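Obg-like ATPase 1 (Schizosaccharomyces pombe, PDB 1NI3) hydrolyses ATP, and GTP less efficiently, with magnesium as cofactor, and negatively regulates the G2/M transition of the cell cycle. Local coordinates at residues Glu157-His162 with Ala187-Val192; Glu150-Asp155 with Gln194-Thr199; Gly94-Ala99 with Leu110-Ala115; Ala224-Tyr229 with Tyr302-Leu307. All blocks are in the same frame, centred on the assembly; numbering follows the deposited sequence.

Overall arrangement
Along the chain interaction 3 closes first, interaction 1 lies nested inside the loop closed by interaction 2, and interaction 4 comes last. Interactions 1 and 2 join helices 140-168 and 179-199 at two levels, with centres 10 Å apart, and Val159 packs on Leu196 between them. Interaction 3, centred about 21 Å from interaction 2, touches it where Leu110 packs on Leu151 and Lys154, so the helical hairpin rests on the nucleotide-binding domain. Interaction 4, centred about 19 Å from interaction 3, lies close to the centre of the chain on the main sheet; the two touch where Lys225 makes a weak hydrogen bond to the main-chain O of Arg114. Together they connect the projecting helices, a loop near the predicted ATP site and the central sheet.

Interaction 1 of 4, residues Glu157-His162 with Ala187-Val192; sequences EFVEKH and AIIEKV
The imidazole of His162 is the flat group of this contact, and Ile189 approaches it obliquely, its CG1 lying 4.4 Å from His162 ND1. That meeting is loose and sits at the margin, where a partly exposed, amphipathic ring suits a position between the buried interface and solvent. The closer packing belongs to branched aliphatic side chains. Val159 carries CG1 anti to its backbone N (chi1 174°), which sends this methyl to Ile189 CG2 at 3.7 Å as the two side chains slide past each other in opposite directions. Its other methyl, CG2, meets Val192 CG1 at 4.0 Å, so one valine bridges two successive turns of the facing helix. Beta-branched residues are stiff and compact, well fitted to a buried seam in which no hydrogen bond crosses. Lys191 is engaged away from the seam, in a salt bridge with Glu212, and helix 210-217 adds Ile215 and Ile216 to the apolar surroundings of Ile189 and Val192. The two short helical segments run nearly antiparallel, at 157°, with axes 9.8 Å apart. This is an antiparallel helical hairpin, the arrangement of the coiled-coil domain that marks the YchF/OLA1 subfamily.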
loop_
_atom_site.group_PDB
_atom_site.type_symbol
_atom_site.label_atom_id
_atom_site.label_comp_id
_atom_site.label_asym_id
_atom_site.label_seq_id
_atom_site.Cartn_x
_atom_site.Cartn_y
_atom_site.Cartn_z
ATOM N N GLU A 157 6.873 -12.892 19.729
ATOM C CA GLU A 157 8.227 -13.126 20.197
ATOM C C GLU A 157 8.950 -11.792 20.318
ATOM O O GLU A 157 9.500 -11.494 21.369
ATOM C CB GLU A 157 8.957 -14.061 19.238
ATOM C CG GLU A 157 8.570 -15.527 19.455
ATOM C CD GLU A 157 8.992 -16.436 18.312
ATOM O OE1 GLU A 157 10.057 -16.189 17.699
ATOM O OE2 GLU A 157 8.277 -17.428 18.061
ATOM N N PHE A 158 8.926 -10.977 19.267
ATOM C CA PHE A 158 9.593 -9.691 19.318
ATOM C C PHE A 158 9.213 -8.912 20.552
ATOM O O PHE A 158 10.066 -8.389 21.251
ATOM C CB PHE A 158 9.253 -8.851 18.098
ATOM C CG PHE A 158 9.940 -7.521 18.092
ATOM C CD1 PHE A 158 11.209 -7.385 17.539
ATOM C CD2 PHE A 158 9.327 -6.402 18.644
ATOM C CE1 PHE A 158 11.867 -6.142 17.529
ATOM C CE2 PHE A 158 9.972 -5.153 18.643
ATOM C CZ PHE A 158 11.249 -5.025 18.080
ATOM N N VAL A 159 7.919 -8.819 20.806
ATOM C CA VAL A 159 7.439 -8.091 21.969
ATOM C C VAL A 159 8.022 -8.725 23.225
ATOM O O VAL A 159 8.661 -8.052 24.037
ATOM C CB VAL A 159 5.902 -8.118 22.048
ATOM C CG1 VAL A 159 5.432 -7.472 23.335
ATOM C CG2 VAL A 159 5.328 -7.389 20.843
ATOM N N GLU A 160 7.794 -10.028 23.373
ATOM C CA GLU A 160 8.295 -10.797 24.518
ATOM C C GLU A 160 9.729 -10.373 24.851
ATOM O O GLU A 160 10.023 -9.974 25.982
ATOM C CB GLU A 160 8.249 -12.293 24.180
ATOM C CG GLU A 160 8.654 -13.253 25.313
ATOM C CD GLU A 160 7.660 -13.286 26.460
ATOM O OE1 GLU A 160 7.642 -14.305 27.187
ATOM O OE2 GLU A 160 6.920 -12.289 26.656
ATOM N N LYS A 161 10.607 -10.452 23.856
ATOM C CA LYS A 161 12.000 -10.086 24.040
ATOM C C LYS A 161 12.138 -8.625 24.407
ATOM O O LYS A 161 12.747 -8.277 25.416
ATOM C CB LYS A 161 12.801 -10.405 22.768
ATOM C CG LYS A 161 14.310 -10.232 22.911
ATOM C CD LYS A 161 14.714 -8.761 22.842
ATOM C CE LYS A 161 16.180 -8.515 23.200
ATOM N NZ LYS A 161 16.566 -7.081 22.969
ATOM N N HIS A 162 11.571 -7.759 23.583
ATOM C CA HIS A 162 11.650 -6.322 23.847
ATOM C C HIS A 162 11.097 -6.009 25.237
ATOM O O HIS A 162 11.667 -5.206 25.981
ATOM C CB HIS A 162 10.863 -5.545 22.785
ATOM C CG HIS A 162 10.984 -4.068 22.912
ATOM N ND1 HIS A 162 10.347 -3.355 23.901
ATOM C CD2 HIS A 162 11.717 -3.169 22.209
ATOM C CE1 HIS A 162 10.684 -2.082 23.810
ATOM N NE2 HIS A 162 11.517 -1.946 22.790
ATOM N N ALA A 187 3.698 -1.073 30.586
ATOM C CA ALA A 187 2.319 -1.487 30.798
ATOM C C ALA A 187 1.614 -1.619 29.444
ATOM O O ALA A 187 0.767 -2.500 29.254
ATOM C CB ALA A 187 1.596 -0.478 31.662
ATOM N N ILE A 188 1.979 -0.740 28.510
ATOM C CA ILE A 188 1.404 -0.727 27.174
ATOM C C ILE A 188 1.967 -1.878 26.348
ATOM O O ILE A 188 1.213 -2.626 25.724
ATOM C CB ILE A 188 1.709 0.604 26.481
ATOM C CG1 ILE A 188 1.051 1.730 27.275
ATOM C CG2 ILE A 188 1.230 0.573 25.031
ATOM C CD1 ILE A 188 1.346 3.116 26.767
ATOM N N ILE A 189 3.290 -2.020 26.338
ATOM C CA ILE A 189 3.887 -3.110 25.593
ATOM C C ILE A 189 3.225 -4.396 26.067
ATOM O O ILE A 189 3.028 -5.335 25.294
ATOM C CB ILE A 189 5.409 -3.205 25.834
ATOM C CG1 ILE A 189 6.154 -2.378 24.790
ATOM C CG2 ILE A 189 5.860 -4.670 25.773
ATOM C CD1 ILE A 189 5.812 -0.933 24.802
ATOM N N GLU A 190 2.886 -4.424 27.351
ATOM C CA GLU A 190 2.243 -5.577 27.958
ATOM C C GLU A 190 0.930 -5.871 27.235
ATOM O O GLU A 190 0.651 -7.016 26.880
ATOM C CB GLU A 190 1.966 -5.295 29.432
ATOM C CG GLU A 190 1.926 -6.530 30.323
ATOM C CD GLU A 190 3.267 -7.231 30.389
ATOM O OE1 GLU A 190 3.457 -8.230 29.655
ATOM O OE2 GLU A 190 4.135 -6.775 31.168
ATOM N N LYS A 191 0.125 -4.831 27.029
ATOM C CA LYS A 191 -1.152 -4.970 26.333
ATOM C C LYS A 191 -0.915 -5.430 24.900
ATOM O O LYS A 191 -1.652 -6.264 24.385
ATOM C CB LYS A 191 -1.905 -3.633 26.313
ATOM C CG LYS A 191 -2.539 -3.219 27.636
ATOM C CD LYS A 191 -3.225 -1.848 27.517
ATOM C CE LYS A 191 -4.279 -1.818 26.413
ATOM N NZ LYS A 191 -4.788 -0.439 26.171
ATOM N N VAL A 192 0.109 -4.866 24.258
ATOM C CA VAL A 192 0.452 -5.229 22.881
ATOM C C VAL A 192 0.671 -6.739 22.821
ATOM O O VAL A 192 0.220 -7.402 21.883
ATOM C CB VAL A 192 1.740 -4.536 22.423
ATOM C CG1 VAL A 192 2.148 -5.051 21.065
ATOM C CG2 VAL A 192 1.517 -3.039 22.380
#

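Interaction 2 of 4, residues Glu150-Asp155 with Gln194-Thr199; sequences ELLIKD and QYLTET
Leu196 and Leu152 both hold CG beside the backbone N and anti to the carbonyl carbon (chi1 -64° and -70°); in each the second torsion extends CD1 along the chain and leaves CD2 branching off. The two leucines touch through these CD2 methyls, 4.0 Å apart, although the CB of Leu152 does not itself point at the facing helix; the length of leucine makes up the difference. The extended branch of Leu196, CD1, goes to Asp155, where it lies 3.7 Å from CB and 3.8 Å from the main-chain O of the same residue. One leucine thus sits between two residues a turn apart on helix 140-168. Asp155 plays a double part. Its methylene is apolar enough to pack on the leucine, while the buried carboxylate is turned to other partners: OD1 accepts from Leu222 N and OD2 from Thr223 N. Two backbone amides therefore satisfy the acid and fix its rotation, and would probably stabilise its negative charge. Helix 179-199 widens into a pi-type turn over 195-199. Thr223, in the loop between helix 210-217 and strand 227-232, packs against both Leu152 and Leu196, and helix 107-113 lies against Leu151 and Lys154 through Leu110.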
loop_
_atom_site.group_PDB
_atom_site.type_symbol
_atom_site.label_atom_id
_atom_site.label_comp_id
_atom_site.label_asym_id
_atom_site.label_seq_id
_atom_site.Cartn_x
_atom_site.Cartn_y
_atom_site.Cartn_z
ATOM N N GLU A 150 1.770 -17.190 11.750
ATOM C CA GLU A 150 3.207 -17.006 11.650
ATOM C C GLU A 150 3.494 -15.554 12.020
ATOM O O GLU A 150 4.349 -15.288 12.864
ATOM C CB GLU A 150 3.705 -17.324 10.229
ATOM C CG GLU A 150 5.124 -16.841 9.943
ATOM C CD GLU A 150 5.737 -17.487 8.707
ATOM O OE1 GLU A 150 4.976 -17.827 7.776
ATOM O OE2 GLU A 150 6.978 -17.655 8.657
ATOM N N LEU A 151 2.762 -14.615 11.423
ATOM C CA LEU A 151 3.012 -13.214 11.735
ATOM C C LEU A 151 2.830 -12.934 13.225
ATOM O O LEU A 151 3.685 -12.316 13.864
ATOM C CB LEU A 151 2.112 -12.290 10.901
ATOM C CG LEU A 151 2.295 -12.412 9.386
ATOM C CD1 LEU A 151 1.570 -11.280 8.704
ATOM C CD2 LEU A 151 3.775 -12.392 9.020
ATOM N N LEU A 152 1.724 -13.407 13.784
ATOM C CA LEU A 152 1.457 -13.203 15.202
ATOM C C LEU A 152 2.597 -13.728 16.066
ATOM O O LEU A 152 3.051 -13.036 16.985
ATOM C CB LEU A 152 0.170 -13.902 15.593
ATOM C CG LEU A 152 -1.015 -13.192 14.970
ATOM C CD1 LEU A 152 -2.264 -14.011 15.186
ATOM C CD2 LEU A 152 -1.142 -11.795 15.577
ATOM N N ILE A 153 3.071 -14.938 15.782
ATOM C CA ILE A 153 4.159 -15.472 16.576
ATOM C C ILE A 153 5.348 -14.532 16.559
ATOM O O ILE A 153 5.852 -14.143 17.622
ATOM C CB ILE A 153 4.573 -16.848 16.082
ATOM C CG1 ILE A 153 3.393 -17.808 16.204
ATOM C CG2 ILE A 153 5.709 -17.389 16.945
ATOM C CD1 ILE A 153 2.919 -17.965 17.645
ATOM N N LYS A 154 5.804 -14.165 15.367
ATOM C CA LYS A 154 6.928 -13.243 15.275
ATOM C C LYS A 154 6.740 -12.024 16.177
ATOM O O LYS A 154 7.479 -11.843 17.139
ATOM C CB LYS A 154 7.125 -12.795 13.831
ATOM C CG LYS A 154 7.953 -13.760 13.037
ATOM C CD LYS A 154 9.343 -13.838 13.636
ATOM C CE LYS A 154 10.196 -14.892 12.962
ATOM N NZ LYS A 154 11.591 -14.815 13.472
ATOM N N ASP A 155 5.747 -11.195 15.873
ATOM C CA ASP A 155 5.507 -10.016 16.689
ATOM C C ASP A 155 5.423 -10.356 18.161
ATOM O O ASP A 155 5.900 -9.603 19.009
ATOM C CB ASP A 155 4.232 -9.304 16.251
ATOM C CG ASP A 155 4.362 -8.694 14.878
ATOM O OD1 ASP A 155 5.320 -7.929 14.654
ATOM O OD2 ASP A 155 3.507 -8.985 14.024
ATOM N N GLN A 194 -0.340 -8.985 25.223
ATOM C CA GLN A 194 -1.649 -9.512 25.599
ATOM C C GLN A 194 -2.494 -9.723 24.344
ATOM O O GLN A 194 -3.041 -10.799 24.131
ATOM C CB GLN A 194 -2.354 -8.504 26.512
ATOM C CG GLN A 194 -2.322 -8.822 28.000
ATOM C CD GLN A 194 -3.495 -9.691 28.420
ATOM O OE1 GLN A 194 -4.657 -9.288 28.298
ATOM N NE2 GLN A 194 -3.202 -10.889 28.917
ATOM N N TYR A 195 -2.592 -8.678 23.522
ATOM C CA TYR A 195 -3.384 -8.720 22.293
ATOM C C TYR A 195 -2.863 -9.799 21.359
ATOM O O TYR A 195 -3.580 -10.737 21.021
ATOM C CB TYR A 195 -3.337 -7.355 21.573
ATOM C CG TYR A 195 -4.498 -7.078 20.624
ATOM C CD1 TYR A 195 -5.650 -6.426 21.070
ATOM C CD2 TYR A 195 -4.454 -7.488 19.283
ATOM C CE1 TYR A 195 -6.733 -6.192 20.209
ATOM C CE2 TYR A 195 -5.531 -7.253 18.414
ATOM C CZ TYR A 195 -6.666 -6.610 18.888
ATOM O OH TYR A 195 -7.745 -6.406 18.053
ATOM N N LEU A 196 -1.608 -9.658 20.949
ATOM C CA LEU A 196 -0.975 -10.600 20.031
ATOM C C LEU A 196 -1.138 -12.050 20.456
ATOM O O LEU A 196 -1.195 -12.953 19.618
ATOM C CB LEU A 196 0.510 -10.288 19.908
ATOM C CG LEU A 196 0.794 -8.927 19.286
ATOM C CD1 LEU A 196 2.283 -8.662 19.328
ATOM C CD2 LEU A 196 0.274 -8.894 17.855
ATOM N N THR A 197 -1.226 -12.275 21.758
ATOM C CA THR A 197 -1.359 -13.623 22.260
ATOM C C THR A 197 -2.772 -14.017 22.685
ATOM O O THR A 197 -3.302 -15.025 22.219
ATOM C CB THR A 197 -0.380 -13.829 23.410
ATOM O OG1 THR A 197 -0.465 -12.725 24.323
ATOM C CG2 THR A 197 1.029 -13.905 22.870
ATOM N N GLU A 198 -3.375 -13.235 23.572
ATOM C CA GLU A 198 -4.724 -13.518 24.041
ATOM C C GLU A 198 -5.726 -13.337 22.909
ATOM O O GLU A 198 -6.229 -14.308 22.339
ATOM C CB GLU A 198 -5.098 -12.578 25.187
ATOM C CG GLU A 198 -5.374 -13.268 26.524
ATOM C CD GLU A 198 -4.128 -13.872 27.117
ATOM O OE1 GLU A 198 -3.134 -13.133 27.301
ATOM O OE2 GLU A 198 -4.144 -15.081 27.428
ATOM N N THR A 199 -6.009 -12.082 22.585
ATOM C CA THR A 199 -6.956 -11.755 21.535
ATOM C C THR A 199 -6.645 -12.508 20.249
ATOM O O THR A 199 -7.547 -12.790 19.461
ATOM C CB THR A 199 -6.933 -10.251 21.265
ATOM O OG1 THR A 199 -6.719 -9.551 22.498
ATOM C CG2 THR A 199 -8.245 -9.801 20.669
#

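Interaction 3 of 4, residues Gly94-Ala99 with Leu110-Ala115; sequences GLTKGA and LSHVRA
His112 presents its imidazole to two consecutive residues of the loop, one over a face and one at an edge. Leu95 CB stands 3.9 Å from the ring centroid and 1° off the ring normal, a CH-pi contact placed almost exactly over the centre. The side chains of Thr96 and His112 point at each other from opposite directions, and Thr96 CG2 lies at the ring edge, near its plane, 3.4 Å from His112 CD2. The imidazole can reach the loop because CG is turned anti to its own carbonyl carbon (chi1 -80°). A planar aromatic ring suits the place, offering a broad face to leucine and a thin edge to threonine. The hydroxyl of Thr96 looks elsewhere, making a weak hydrogen bond to Ile92 O. Gly94 closes the DxxG sequence of P-loop GTPases, so the loop corresponds to switch II; Leu95 follows at the place of the catalytic glutamine of Ras, a hydrophobic replacement known from HAS-GTPases. The Thr96 side chain is about 9 Å from that of Lys33, a predicted ATP-binding residue. Leu95 O and His112 NE2 are 3.0 Å apart, but at a poor angle. No hydrogen bond crosses, so the contact as modelled rests on CH-pi and methyl-edge approaches.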
loop_
_atom_site.group_PDB
_atom_site.type_symbol
_atom_site.label_atom_id
_atom_site.label_comp_id
_atom_site.label_asym_id
_atom_site.label_seq_id
_atom_site.Cartn_x
_atom_site.Cartn_y
_atom_site.Cartn_z
ATOM N N GLY A 94 11.068 -12.882 -4.881
ATOM C CA GLY A 94 12.259 -12.675 -5.679
ATOM C C GLY A 94 13.480 -12.227 -4.899
ATOM O O GLY A 94 14.607 -12.484 -5.325
ATOM N N LEU A 95 13.268 -11.562 -3.764
ATOM C CA LEU A 95 14.373 -11.057 -2.942
ATOM C C LEU A 95 14.984 -12.100 -2.029
ATOM O O LEU A 95 15.773 -11.765 -1.152
ATOM C CB LEU A 95 13.911 -9.884 -2.082
ATOM C CG LEU A 95 13.632 -8.597 -2.848
ATOM C CD1 LEU A 95 12.845 -7.639 -1.972
ATOM C CD2 LEU A 95 14.947 -7.989 -3.301
ATOM N N THR A 96 14.620 -13.357 -2.235
ATOM C CA THR A 96 15.153 -14.442 -1.435
ATOM C C THR A 96 14.873 -15.738 -2.155
ATOM O O THR A 96 13.771 -16.268 -2.054
ATOM C CB THR A 96 14.495 -14.512 -0.041
ATOM O OG1 THR A 96 13.204 -13.889 -0.073
ATOM C CG2 THR A 96 15.367 -13.840 0.998
ATOM N N LYS A 97 15.848 -16.258 -2.891
ATOM C CA LYS A 97 15.598 -17.506 -3.606
ATOM C C LYS A 97 15.168 -18.622 -2.659
ATOM O O LYS A 97 14.307 -19.436 -2.997
ATOM C CB LYS A 97 16.829 -17.956 -4.390
ATOM C CG LYS A 97 16.557 -18.146 -5.892
ATOM C CD LYS A 97 15.390 -19.106 -6.180
ATOM C CE LYS A 97 15.725 -20.543 -5.804
ATOM N NZ LYS A 97 14.645 -21.472 -6.219
ATOM N N GLY A 98 15.762 -18.654 -1.471
ATOM C CA GLY A 98 15.421 -19.689 -0.511
ATOM C C GLY A 98 13.943 -20.004 -0.363
ATOM O O GLY A 98 13.099 -19.109 -0.389
ATOM N N ALA A 99 13.629 -21.287 -0.213
ATOM C CA ALA A 99 12.249 -21.724 -0.031
ATOM C C ALA A 99 12.136 -22.279 1.391
ATOM O O ALA A 99 12.429 -23.448 1.632
ATOM C CB ALA A 99 11.898 -22.800 -1.057
ATOM N N LEU A 110 10.224 -13.157 5.669
ATOM C CA LEU A 110 9.765 -12.111 6.546
ATOM C C LEU A 110 10.779 -10.997 6.735
ATOM O O LEU A 110 10.408 -9.830 6.762
ATOM C CB LEU A 110 9.366 -12.681 7.901
ATOM C CG LEU A 110 8.077 -13.496 7.909
ATOM C CD1 LEU A 110 7.809 -13.988 9.313
ATOM C CD2 LEU A 110 6.924 -12.640 7.419
ATOM N N SER A 111 12.058 -11.329 6.862
ATOM C CA SER A 111 13.054 -10.272 7.057
ATOM C C SER A 111 12.962 -9.161 6.009
ATOM O O SER A 111 13.340 -8.032 6.275
ATOM C CB SER A 111 14.485 -10.850 7.109
ATOM O OG SER A 111 14.994 -11.114 5.811
ATOM N N HIS A 112 12.439 -9.492 4.833
ATOM C CA HIS A 112 12.275 -8.535 3.733
ATOM C C HIS A 112 10.943 -7.825 3.786
ATOM O O HIS A 112 10.806 -6.680 3.363
ATOM C CB HIS A 112 12.381 -9.242 2.388
ATOM C CG HIS A 112 13.786 -9.517 1.972
ATOM N ND1 HIS A 112 14.669 -8.509 1.679
ATOM C CD2 HIS A 112 14.466 -10.681 1.847
ATOM C CE1 HIS A 112 15.852 -9.040 1.391
ATOM N NE2 HIS A 112 15.749 -10.349 1.488
ATOM N N VAL A 113 9.950 -8.539 4.284
ATOM C CA VAL A 113 8.622 -7.986 4.426
ATOM C C VAL A 113 8.691 -6.798 5.380
ATOM O O VAL A 113 8.026 -5.781 5.176
ATOM C CB VAL A 113 7.661 -9.038 4.989
ATOM C CG1 VAL A 113 6.387 -8.375 5.488
ATOM C CG2 VAL A 113 7.335 -10.056 3.915
ATOM N N ARG A 114 9.518 -6.929 6.412
ATOM C CA ARG A 114 9.681 -5.875 7.405
ATOM C C ARG A 114 10.052 -4.548 6.780
ATOM O O ARG A 114 9.723 -3.496 7.307
ATOM C CB ARG A 114 10.767 -6.267 8.426
ATOM C CG ARG A 114 10.424 -7.456 9.304
ATOM C CD ARG A 114 11.617 -7.937 10.125
ATOM N NE ARG A 114 11.271 -9.081 10.969
ATOM C CZ ARG A 114 10.639 -8.984 12.135
ATOM N NH1 ARG A 114 10.286 -7.792 12.607
ATOM N NH2 ARG A 114 10.346 -10.078 12.826
ATOM N N ALA A 115 10.737 -4.599 5.652
ATOM C CA ALA A 115 11.172 -3.370 5.016
ATOM C C ALA A 115 10.062 -2.732 4.201
ATOM O O ALA A 115 10.266 -1.727 3.519
ATOM C CB ALA A 115 12.370 -3.648 4.124
#

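Interaction 4 of 4, residues Ala224-Tyr229 with Tyr302-Leu307; sequences AKPVIY and YNALNL
Pro226 and Ile228 are the residues of 224-229 that meet Ala304, and the chain leads up to them through two residues tied elsewhere. Ala224 gives its carbonyl O to Trp14 NE1. Lys225, a buried residue, delivers NZ to Val116 O, with a weak second bond to Arg114 O; the long side chain suits a place where a buried ammonium must find carbonyl acceptors. Pro226 comes next and is the first to touch helix 294-304. Its CG lies 4.0 Å from Ala304 O and 4.4 Å from Ala304 CB, so Pro226 CG rests against the last turn of that helix. Val227 points away from the helix and packs instead on Ile119 and Arg204. With the alternation of a strand, Ile228 turns back: CG1 sits beside the backbone N (chi1 -61°) and an extended second torsion takes CD1 to Ala304 CB at 4.0 Å. A small alanine is apt here, since it lets the helix come close to proline and isoleucine at once. Tyr229 faces the other way again, onto Gln121 and Val123. After Ala304 the chain leaves the helix at Leu305, and Asn306 adopts a left-handed backbone conformation that asparagine tolerates well, its N bonding to Asn303 O at 2.6 Å. Strand 227-232 runs parallel to 118-124 on one side and to 262-265 on the other, while the end of helix 294-304 lies over the same sheet, Leu305 resting on Leu87 and Ala118 and Tyr302 on Ala85.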
loop_
_atom_site.group_PDB
_atom_site.type_symbol
_atom_site.label_atom_id
_atom_site.label_comp_id
_atom_site.label_asym_id
_atom_site.label_seq_id
_atom_site.Cartn_x
_atom_site.Cartn_y
_atom_site.Cartn_z
ATOM N N ALA A 224 1.323 -4.991 12.029
ATOM C CA ALA A 224 0.896 -3.603 12.071
ATOM C C ALA A 224 0.555 -3.124 10.666
ATOM O O ALA A 224 -0.330 -2.314 10.485
ATOM C CB ALA A 224 2.005 -2.737 12.661
ATOM N N LYS A 225 1.261 -3.650 9.675
ATOM C CA LYS A 225 1.057 -3.255 8.283
ATOM C C LYS A 225 -0.305 -3.639 7.721
ATOM O O LYS A 225 -0.785 -4.758 7.934
ATOM C CB LYS A 225 2.132 -3.876 7.393
ATOM C CG LYS A 225 3.525 -3.829 7.995
ATOM C CD LYS A 225 4.540 -4.507 7.089
ATOM C CE LYS A 225 5.891 -4.588 7.768
ATOM N NZ LYS A 225 6.429 -3.243 8.094
ATOM N N PRO A 226 -0.963 -2.718 6.995
ATOM C CA PRO A 226 -2.260 -3.154 6.477
ATOM C C PRO A 226 -2.057 -4.235 5.418
ATOM O O PRO A 226 -0.983 -4.345 4.817
ATOM C CB PRO A 226 -2.865 -1.872 5.915
ATOM C CG PRO A 226 -1.665 -1.047 5.560
ATOM C CD PRO A 226 -0.737 -1.293 6.716
ATOM N N VAL A 227 -3.087 -5.041 5.200
ATOM C CA VAL A 227 -2.994 -6.125 4.236
ATOM C C VAL A 227 -4.131 -6.072 3.225
ATOM O O VAL A 227 -5.273 -5.774 3.562
ATOM C CB VAL A 227 -3.023 -7.492 4.944
ATOM C CG1 VAL A 227 -2.837 -8.612 3.930
ATOM C CG2 VAL A 227 -1.941 -7.544 6.012
ATOM N N ILE A 228 -3.811 -6.366 1.975
ATOM C CA ILE A 228 -4.805 -6.356 0.914
ATOM C C ILE A 228 -4.799 -7.729 0.269
ATOM O O ILE A 228 -3.794 -8.126 -0.331
ATOM C CB ILE A 228 -4.466 -5.292 -0.144
ATOM C CG1 ILE A 228 -4.460 -3.895 0.496
ATOM C CG2 ILE A 228 -5.456 -5.386 -1.283
ATOM C CD1 ILE A 228 -3.849 -2.808 -0.390
ATOM N N TYR A 229 -5.912 -8.451 0.382
ATOM C CA TYR A 229 -6.003 -9.799 -0.184
ATOM C C TYR A 229 -6.326 -9.875 -1.667
ATOM O O TYR A 229 -7.341 -9.358 -2.125
ATOM C CB TYR A 229 -7.043 -10.625 0.568
ATOM C CG TYR A 229 -6.657 -10.904 1.992
ATOM C CD1 TYR A 229 -7.140 -10.117 3.028
ATOM C CD2 TYR A 229 -5.774 -11.933 2.302
ATOM C CE1 TYR A 229 -6.756 -10.346 4.347
ATOM C CE2 TYR A 229 -5.380 -12.172 3.611
ATOM C CZ TYR A 229 -5.872 -11.380 4.632
ATOM O OH TYR A 229 -5.483 -11.627 5.929
ATOM N N TYR A 302 -2.080 2.273 -2.888
ATOM C CA TYR A 302 -1.746 3.672 -2.710
ATOM C C TYR A 302 -2.542 4.274 -1.555
ATOM O O TYR A 302 -1.995 4.981 -0.722
ATOM C CB TYR A 302 -2.053 4.435 -3.991
ATOM C CG TYR A 302 -1.479 5.831 -4.021
ATOM C CD1 TYR A 302 -0.177 6.056 -4.445
ATOM C CD2 TYR A 302 -2.253 6.926 -3.680
ATOM C CE1 TYR A 302 0.336 7.335 -4.547
ATOM C CE2 TYR A 302 -1.756 8.213 -3.763
ATOM C CZ TYR A 302 -0.461 8.415 -4.206
ATOM O OH TYR A 302 0.015 9.693 -4.347
ATOM N N ASN A 303 -3.835 3.975 -1.501
ATOM C CA ASN A 303 -4.690 4.501 -0.442
ATOM C C ASN A 303 -4.405 3.924 0.937
ATOM O O ASN A 303 -4.303 4.669 1.917
ATOM C CB ASN A 303 -6.167 4.287 -0.772
ATOM C CG ASN A 303 -6.676 5.253 -1.833
ATOM O OD1 ASN A 303 -6.261 6.415 -1.885
ATOM N ND2 ASN A 303 -7.606 4.787 -2.662
ATOM N N ALA A 304 -4.303 2.599 1.018
ATOM C CA ALA A 304 -4.030 1.894 2.279
ATOM C C ALA A 304 -2.842 2.496 2.996
ATOM O O ALA A 304 -2.781 2.511 4.218
ATOM C CB ALA A 304 -3.754 0.422 1.994
ATOM N N LEU A 305 -1.894 2.985 2.212
ATOM C CA LEU A 305 -0.702 3.604 2.753
ATOM C C LEU A 305 -0.952 5.049 3.197
ATOM O O LEU A 305 -0.010 5.761 3.551
ATOM C CB LEU A 305 0.417 3.573 1.701
ATOM C CG LEU A 305 1.031 2.209 1.385
ATOM C CD1 LEU A 305 1.895 2.333 0.145
ATOM C CD2 LEU A 305 1.855 1.715 2.578
ATOM N N ASN A 306 -2.214 5.473 3.186
ATOM C CA ASN A 306 -2.586 6.839 3.559
ATOM C C ASN A 306 -1.900 7.894 2.695
ATOM O O ASN A 306 -1.387 8.897 3.201
ATOM C CB ASN A 306 -2.262 7.122 5.031
ATOM C CG ASN A 306 -3.391 6.735 5.966
ATOM O OD1 ASN A 306 -4.557 7.009 5.693
ATOM N ND2 ASN A 306 -3.044 6.111 7.089
ATOM N N LEU A 307 -1.863 7.661 1.392
ATOM C CA LEU A 307 -1.226 8.619 0.500
ATOM C C LEU A 307 -2.260 9.334 -0.377
ATOM O O LEU A 307 -3.326 8.785 -0.693
ATOM C CB LEU A 307 -0.162 7.905 -0.357
ATOM C CG LEU A 307 0.998 7.305 0.454
ATOM C CD1 LEU A 307 1.897 6.465 -0.442
ATOM C CD2 LEU A 307 1.795 8.420 1.102
#